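Local coordinates for protein NBR1 homolog (Arabidopsis thaliana, PDB 6TGS) that probably acts as a receptor for autophagosomal degradation of ubiquitinated proteins, here represented by its PB1 domain, which mediates homodimerization, at residues L38-A43 with L48-E53; V9-Y14 with L18-V23; L56-A61 with F75-Q80. The protein carries 3 engineered substitutions. All coordinates share one frame; numbering follows the deposited sequence.

The three contacts follow one another along the PB1 domain without overlapping in sequence. Interaction 2 is the first beta hairpin, interaction 1 fastens helix 35-46 to the loop that follows it, and interaction 3 joins strand 55-59 to helix 71-79. Helix 35-46 links the other two: Ile42 CG1 lies 4.0 Å from Val12 CG1 of interaction 2, and Ile42 CD1 lies 4.1 Å from Leu56 CD2 of segment 56-61. Interactions 2 and 3 share a sheet but do not touch, their nearest atoms being about 6 Å apart and their centres about 14 Å apart. Interactions 1 and 3 are centred about 19 Å apart, on opposite sides of the chain's centre.

Interaction 1. Residues L38-A43 with L48-E53; sequences LKEKIA and LSADAE
Leu48 returns to the helix it has just left, giving its backbone N-H to Ala43 O over 3.1 Å. Its branched apolar side chain brings CD1 to Ile42 CG2 at 4.1 Å, extending the hydrophobic surface of the helix. Ser49 then opens a type I turn, closed by the Ala52 N-H on Ser49 O. Ala50, in this turn, has only a methyl group; its CB rests against both Ala43 CB, 3.9 Å away, and Glu40 CG at 4.0 Å, and two small residues meeting here let loop and helix come close. Asp51 contributes its backbone carbonyl, which takes a hydrogen bond from a water that also accepts a weak one from Lys39 NZ. Ala52 O receives Lys39 NZ directly, at 2.7 Å and tilted 26° from the carbonyl plane. Lysine suits this task because its long chain can span the gap: a bend at chi3 (73°) carries CE past Ala50 O, 3.3 Å away, and brings NZ to the last residue of the turn. Behind this junction Ile42 packs on Val12 of strand 8-14 and Val89 of strand 84-90, while Leu48 rests on Tyr14 at the end of strand 8-14.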
# COMPACT_ATOMS: atom_id res chain seq x y z
N LEU A 38 0.65 -3.63 -6.45
CA LEU A 38 0.59 -2.34 -5.76
C LEU A 38 1.46 -1.31 -6.47
O LEU A 38 1.04 -0.17 -6.70
CB LEU A 38 1.04 -2.52 -4.31
CG LEU A 38 1.15 -1.22 -3.53
CD1 LEU A 38 -0.21 -0.51 -3.50
CD2 LEU A 38 1.68 -1.51 -2.12
N LYS A 39 2.68 -1.71 -6.82
CA LYS A 39 3.57 -0.79 -7.52
C LYS A 39 2.99 -0.40 -8.88
O LYS A 39 3.13 0.74 -9.32
CB LYS A 39 4.96 -1.42 -7.65
CG LYS A 39 5.71 -1.40 -6.34
CD LYS A 39 7.10 -1.98 -6.45
CE LYS A 39 8.03 -1.02 -7.18
NZ LYS A 39 9.44 -1.53 -7.21
N GLU A 40 2.34 -1.35 -9.57
CA GLU A 40 1.78 -1.04 -10.88
C GLU A 40 0.62 -0.06 -10.76
O GLU A 40 0.45 0.81 -11.62
CB GLU A 40 1.34 -2.33 -11.57
CG GLU A 40 2.52 -3.20 -12.02
CD GLU A 40 2.10 -4.63 -12.34
OE1 GLU A 40 0.93 -4.98 -12.12
OE2 GLU A 40 2.96 -5.40 -12.81
N LYS A 41 -0.19 -0.21 -9.72
CA LYS A 41 -1.28 0.72 -9.52
C LYS A 41 -0.75 2.11 -9.19
O LYS A 41 -1.17 3.11 -9.77
CB LYS A 41 -2.20 0.19 -8.42
CG LYS A 41 -3.45 1.01 -8.20
CD LYS A 41 -4.49 0.70 -9.29
CE LYS A 41 -5.76 1.48 -9.06
NZ LYS A 41 -6.90 0.87 -9.82
N ILE A 42 0.24 2.18 -8.30
CA ILE A 42 0.80 3.48 -7.93
C ILE A 42 1.46 4.14 -9.14
O ILE A 42 1.33 5.35 -9.35
CB ILE A 42 1.77 3.31 -6.75
CG1 ILE A 42 0.96 3.02 -5.47
CG2 ILE A 42 2.61 4.57 -6.58
CD1 ILE A 42 1.84 2.51 -4.27
N ALA A 43 2.17 3.36 -9.96
CA ALA A 43 2.78 3.90 -11.17
C ALA A 43 1.73 4.48 -12.12
O ALA A 43 1.93 5.55 -12.70
CB ALA A 43 3.59 2.80 -11.88
N LEU A 48 4.62 7.09 -12.84
CA LEU A 48 5.95 6.65 -12.43
C LEU A 48 6.27 5.35 -13.17
O LEU A 48 5.44 4.81 -13.89
CB LEU A 48 6.00 6.45 -10.92
CG LEU A 48 5.22 7.40 -10.01
CD1 LEU A 48 5.35 6.97 -8.55
CD2 LEU A 48 5.68 8.83 -10.19
N SER A 49 7.51 4.86 -12.98
CA SER A 49 7.89 3.53 -13.44
C SER A 49 7.42 2.48 -12.44
O SER A 49 7.69 2.60 -11.24
CB SER A 49 9.41 3.40 -13.61
OG SER A 49 9.92 4.26 -14.61
N ALA A 50 6.76 1.43 -12.94
CA ALA A 50 6.35 0.36 -12.04
C ALA A 50 7.54 -0.41 -11.49
O ALA A 50 7.43 -1.01 -10.40
CB ALA A 50 5.40 -0.59 -12.77
N ASP A 51 8.68 -0.40 -12.18
CA ASP A 51 9.87 -1.06 -11.65
C ASP A 51 10.84 -0.09 -10.99
O ASP A 51 11.97 -0.49 -10.68
CB ASP A 51 10.58 -1.88 -12.73
CG ASP A 51 11.03 -1.09 -13.95
OD1 ASP A 51 10.80 0.12 -14.07
OD2 ASP A 51 11.70 -1.71 -14.80
N ALA A 52 10.44 1.15 -10.76
CA ALA A 52 11.29 2.03 -9.97
C ALA A 52 11.42 1.51 -8.54
O ALA A 52 10.54 0.83 -8.01
CB ALA A 52 10.73 3.44 -9.94
N GLU A 53 12.53 1.87 -7.88
CA GLU A 53 12.76 1.49 -6.48
C GLU A 53 12.13 2.55 -5.56
O GLU A 53 12.80 3.40 -4.97
CB GLU A 53 14.24 1.31 -6.20
CG GLU A 53 14.78 -0.02 -6.67
CD GLU A 53 16.00 -0.46 -5.89
OE1 GLU A 53 16.69 0.41 -5.34
OE2 GLU A 53 16.25 -1.69 -5.83
O HOH W 1 11.41 -2.99 -8.61

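Interaction 2. Residues V9-Y14 with L18-V23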
# COMPACT_ATOMS: atom_id res chain seq x y z
N VAL A 9 -9.40 0.07 2.23
CA VAL A 9 -9.25 1.37 1.59
C VAL A 9 -7.77 1.76 1.67
O VAL A 9 -7.18 1.79 2.75
CB VAL A 9 -10.13 2.43 2.26
CG1 VAL A 9 -9.80 3.81 1.72
CG2 VAL A 9 -11.59 2.10 2.02
N VAL A 10 -7.18 2.05 0.51
CA VAL A 10 -5.78 2.46 0.43
C VAL A 10 -5.76 3.89 -0.06
O VAL A 10 -6.38 4.22 -1.08
CB VAL A 10 -4.98 1.53 -0.50
CG1 VAL A 10 -3.53 2.00 -0.60
CG2 VAL A 10 -5.04 0.10 0.01
N LYS A 11 -5.08 4.75 0.67
CA LYS A 11 -4.75 6.12 0.20
C LYS A 11 -3.25 6.26 -0.13
O LYS A 11 -2.51 5.87 0.73
CB LYS A 11 -5.28 7.14 1.20
CG LYS A 11 -6.78 7.07 1.40
CD LYS A 11 -7.29 8.11 2.34
CE LYS A 11 -8.68 7.76 2.83
NZ LYS A 11 -9.05 8.54 4.03
N VAL A 12 -2.93 6.77 -1.17
CA VAL A 12 -1.53 6.90 -1.54
C VAL A 12 -1.23 8.38 -1.70
O VAL A 12 -2.01 9.11 -2.31
CB VAL A 12 -1.22 6.13 -2.84
CG1 VAL A 12 0.27 6.19 -3.13
CG2 VAL A 12 -1.68 4.68 -2.74
N SER A 13 -0.12 8.82 -1.12
CA SER A 13 0.31 10.20 -1.23
C SER A 13 1.60 10.28 -2.05
O SER A 13 2.58 9.58 -1.76
CB SER A 13 0.53 10.82 0.15
OG SER A 13 0.90 12.17 0.02
N TYR A 14 1.59 11.14 -3.06
CA TYR A 14 2.80 11.43 -3.80
C TYR A 14 2.72 12.87 -4.30
O TYR A 14 1.67 13.31 -4.76
CB TYR A 14 2.99 10.47 -4.99
CG TYR A 14 4.19 10.79 -5.84
CD1 TYR A 14 5.47 10.43 -5.43
CD2 TYR A 14 4.05 11.43 -7.07
CE1 TYR A 14 6.58 10.72 -6.21
CE2 TYR A 14 5.15 11.71 -7.86
CZ TYR A 14 6.41 11.35 -7.42
OH TYR A 14 7.51 11.64 -8.20
N LEU A 18 -3.10 13.23 -2.88
CA LEU A 18 -3.66 12.01 -2.29
C LEU A 18 -4.63 11.33 -3.25
O LEU A 18 -5.55 11.96 -3.77
CB LEU A 18 -4.38 12.33 -0.98
CG LEU A 18 -4.72 11.21 0.01
CD1 LEU A 18 -3.46 10.48 0.49
CD2 LEU A 18 -5.52 11.75 1.21
N ARG A 19 -4.45 10.04 -3.45
CA ARG A 19 -5.36 9.26 -4.27
C ARG A 19 -5.83 8.05 -3.48
O ARG A 19 -5.09 7.50 -2.66
CB ARG A 19 -4.70 8.81 -5.59
CG ARG A 19 -4.32 9.98 -6.50
CD ARG A 19 -5.57 10.62 -7.15
NE ARG A 19 -5.23 11.73 -8.05
CZ ARG A 19 -5.22 13.01 -7.67
NH1 ARG A 19 -5.49 13.31 -6.41
NH2 ARG A 19 -4.94 13.97 -8.55
N ARG A 20 -7.05 7.59 -3.62
CA ARG A 20 -7.81 6.56 -2.93
C ARG A 20 -8.15 5.42 -3.87
O ARG A 20 -8.62 5.65 -4.99
CB ARG A 20 -9.11 7.15 -2.37
CG ARG A 20 -9.99 6.16 -1.59
CD ARG A 20 -11.25 6.87 -1.05
NE ARG A 20 -12.10 5.96 -0.31
CZ ARG A 20 -13.01 5.19 -0.88
NH1 ARG A 20 -13.17 5.22 -2.19
NH2 ARG A 20 -13.76 4.37 -0.14
N PHE A 21 -7.95 4.23 -3.55
CA PHE A 21 -8.55 3.09 -4.24
C PHE A 21 -8.84 2.02 -3.21
O PHE A 21 -8.41 2.11 -2.06
CB PHE A 21 -7.66 2.57 -5.38
CG PHE A 21 -6.28 2.16 -4.94
CD1 PHE A 21 -5.26 3.09 -4.92
CD2 PHE A 21 -6.00 0.85 -4.59
CE1 PHE A 21 -3.98 2.72 -4.54
CE2 PHE A 21 -4.71 0.47 -4.22
CZ PHE A 21 -3.71 1.42 -4.19
N ARG A 22 -9.57 0.99 -3.62
CA ARG A 22 -9.93 -0.07 -2.68
C ARG A 22 -9.39 -1.40 -3.17
O ARG A 22 -9.34 -1.67 -4.37
CB ARG A 22 -11.45 -0.16 -2.51
CG ARG A 22 -12.08 1.13 -2.00
CD ARG A 22 -13.40 0.88 -1.29
NE ARG A 22 -14.32 0.08 -2.10
CZ ARG A 22 -15.32 -0.64 -1.60
NH1 ARG A 22 -15.53 -0.67 -0.29
NH2 ARG A 22 -16.11 -1.34 -2.40
N VAL A 23 -8.99 -2.24 -2.21
CA VAL A 23 -8.35 -3.51 -2.50
C VAL A 23 -9.23 -4.62 -1.91
O VAL A 23 -9.49 -4.61 -0.71
CB VAL A 23 -6.93 -3.59 -1.91
CG1 VAL A 23 -6.37 -4.98 -2.14
CG2 VAL A 23 -6.04 -2.53 -2.54
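Phe21 lays one face of its ring against Val10, whose CB stands 4.1 Å from the ring centroid and 20° off the normal, a CH-pi contact offset toward the rim. With CG between the backbone N and the carbonyl carbon (chi1 57°), the ring runs beside the valine instead of away from it, and its CE1 also reaches Val12 CG2 at 3.5 Å. Val10 CG2 meets Val23 CG2 at 3.8 Å, so branched and aromatic groups make this face of the hairpin hydrophobic. The antiparallel backbones are held by two pairs of hydrogen bonds, between Val10 and Phe21 and between Val12 and Arg19; the shortest, Val12 N to Arg19 O, is 2.7 Å. On the other face Leu18 folds across the strand to place CD1 3.9 Å from Lys11 CB. There the extended Arg20 chain crosses Val9, with NE 3.7 Å from Val9 CG1, while Arg22 CD lies 4.0 Å from Val9 CG2. Long basic chains can pack their methylenes on the sheet and still hold their charges outward; Lys11, Arg20 and Arg22 on one face are consistent with the basic cluster by which such PB1 domains bind the acidic OPCA motif of another PB1 domain. Strand 8-14 pairs along its other edge with strand 84-90, and helix 35-46 covers the Phe21 face through Leu45, Ile42 and Phe46.

Interaction 3. Residues L56-A61 with F75-Q80. Engineered in segment 56-61: Ala60 (natural residue Asp), Ala61 (natural residue Glu).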
# COMPACT_ATOMS: atom_id res chain seq x y z
N LEU A 56 7.88 2.98 -0.14
CA LEU A 56 6.46 2.94 0.20
C LEU A 56 6.36 2.75 1.71
O LEU A 56 6.76 1.70 2.22
CB LEU A 56 5.75 1.81 -0.55
CG LEU A 56 5.97 1.82 -2.07
CD1 LEU A 56 5.26 0.64 -2.75
CD2 LEU A 56 5.49 3.14 -2.62
N THR A 57 5.89 3.77 2.42
CA THR A 57 5.88 3.73 3.88
C THR A 57 4.51 4.07 4.44
O THR A 57 3.75 4.82 3.82
CB THR A 57 6.92 4.70 4.48
OG1 THR A 57 6.73 6.02 3.97
CG2 THR A 57 8.34 4.22 4.16
N TYR A 58 4.19 3.53 5.61
CA TYR A 58 3.05 4.02 6.38
C TYR A 58 3.44 4.18 7.84
O TYR A 58 4.42 3.59 8.29
CB TYR A 58 1.83 3.10 6.25
CG TYR A 58 1.90 1.72 6.87
CD1 TYR A 58 1.44 1.49 8.17
CD2 TYR A 58 2.36 0.63 6.13
CE1 TYR A 58 1.44 0.21 8.71
CE2 TYR A 58 2.37 -0.65 6.67
CZ TYR A 58 1.92 -0.85 7.97
OH TYR A 58 1.93 -2.11 8.51
N SER A 59 2.70 5.02 8.56
CA SER A 59 2.95 5.26 9.98
C SER A 59 2.04 4.38 10.82
O SER A 59 0.81 4.49 10.71
CB SER A 59 2.79 6.73 10.36
OG SER A 59 3.56 7.57 9.51
N ALA A 60 2.63 3.56 11.67
CA ALA A 60 1.89 2.62 12.48
C ALA A 60 1.37 3.31 13.74
O ALA A 60 1.73 4.45 14.06
CB ALA A 60 2.77 1.42 12.84
N ALA A 61 0.49 2.61 14.46
CA ALA A 61 -0.13 3.19 15.65
C ALA A 61 0.87 3.41 16.78
O ALA A 61 0.60 4.23 17.66
CB ALA A 61 -1.28 2.31 16.13
N PHE A 75 1.16 -8.73 3.56
CA PHE A 75 0.41 -9.75 4.29
C PHE A 75 0.13 -9.30 5.71
O PHE A 75 -0.96 -9.53 6.24
CB PHE A 75 1.20 -11.06 4.28
CG PHE A 75 0.48 -12.22 4.91
CD1 PHE A 75 -0.56 -12.86 4.24
CD2 PHE A 75 0.86 -12.70 6.15
CE1 PHE A 75 -1.21 -13.94 4.82
CE2 PHE A 75 0.21 -13.79 6.72
CZ PHE A 75 -0.83 -14.39 6.06
N ASP A 76 1.10 -8.63 6.34
CA ASP A 76 0.93 -8.19 7.71
C ASP A 76 0.03 -6.97 7.85
O ASP A 76 -0.39 -6.67 8.97
CB ASP A 76 2.29 -7.92 8.32
CG ASP A 76 2.33 -8.27 9.79
OD1 ASP A 76 1.99 -9.42 10.13
OD2 ASP A 76 2.68 -7.39 10.61
N VAL A 77 -0.32 -6.28 6.79
CA VAL A 77 -1.36 -5.21 6.90
C VAL A 77 -2.69 -5.88 7.26
O VAL A 77 -3.39 -5.39 8.12
CB VAL A 77 -1.45 -4.41 5.60
CG1 VAL A 77 -2.74 -3.61 5.52
CG2 VAL A 77 -0.25 -3.50 5.42
N THR A 78 -2.98 -6.99 6.60
CA THR A 78 -4.24 -7.74 6.84
C THR A 78 -4.16 -8.47 8.18
O THR A 78 -5.15 -8.45 8.91
CB THR A 78 -4.38 -8.75 5.69
OG1 THR A 78 -3.71 -9.96 6.01
CG2 THR A 78 -3.84 -8.25 4.38
N ASN A 79 -3.03 -9.11 8.46
CA ASN A 79 -2.89 -9.89 9.71
C ASN A 79 -3.22 -8.98 10.87
O ASN A 79 -3.83 -9.43 11.82
CB ASN A 79 -1.47 -10.39 9.92
CG ASN A 79 -1.06 -11.50 9.00
OD1 ASN A 79 -1.84 -11.94 8.16
ND2 ASN A 79 0.17 -11.95 9.15
N GLN A 80 -2.85 -7.74 10.72
CA GLN A 80 -3.08 -6.72 11.79
C GLN A 80 -4.50 -6.11 11.76
O GLN A 80 -4.76 -5.17 12.52
CB GLN A 80 -2.03 -5.61 11.73
CG GLN A 80 -0.64 -6.02 12.20
CD GLN A 80 0.38 -4.94 11.98
OE1 GLN A 80 0.52 -4.39 10.89
NE2 GLN A 80 1.12 -4.62 13.03
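Tyr58 reaches from strand 55-59 toward the end of helix 71-79 and meets Val77 there. Val77 CG2 lies 4.1 Å from Tyr58 CE2 and 4.0 Å from Tyr58 OH, so a single methyl group touches the outer part of the ring while the two side chains run past each other in opposite directions. Gln80, just beyond the helix, crosses the tyrosine obliquely with its amide plane 65° from the ring. Tyrosine suits the site because the ring can be buried among apolar groups while the hydroxyl extends to a polar margin, where it makes a weak hydrogen bond to a bound glycerol, probably from crystallisation. The compact, branched valine offers the ring an apolar methyl group.

Tyr58 points across to the helix with CG between the backbone N and the carbonyl carbon (chi1 68°), and Leu68, Val66 and Leu85 pack about the side chain. On the helix side, the backbone N of Gln80 bonds to Asp76 O at 3.2 Å. Phe75 O is gripped twice, by Thr78 OG1 at 2.8 Å in the carbonyl plane and by Asn79 N at 3.1 Å, while Asn79 ND2 reaches Asp76 OD1 at 3.3 Å on its anti side. These short polar side chains bond back to their own helix, and Thr78 also packs on Leu31.

Strand 55-59 leads into the engineered alanines Ala60 and Ala61, which replace a natural aspartate and glutamate and so remove two carboxylates here. Tyr58 near the end of the strand, followed in the natural sequence by those two acidic residues, then a further strand and a helix, is consistent with the OPCA motif, the acidic element of PB1 domains, within their ubiquitin-like beta-grasp fold.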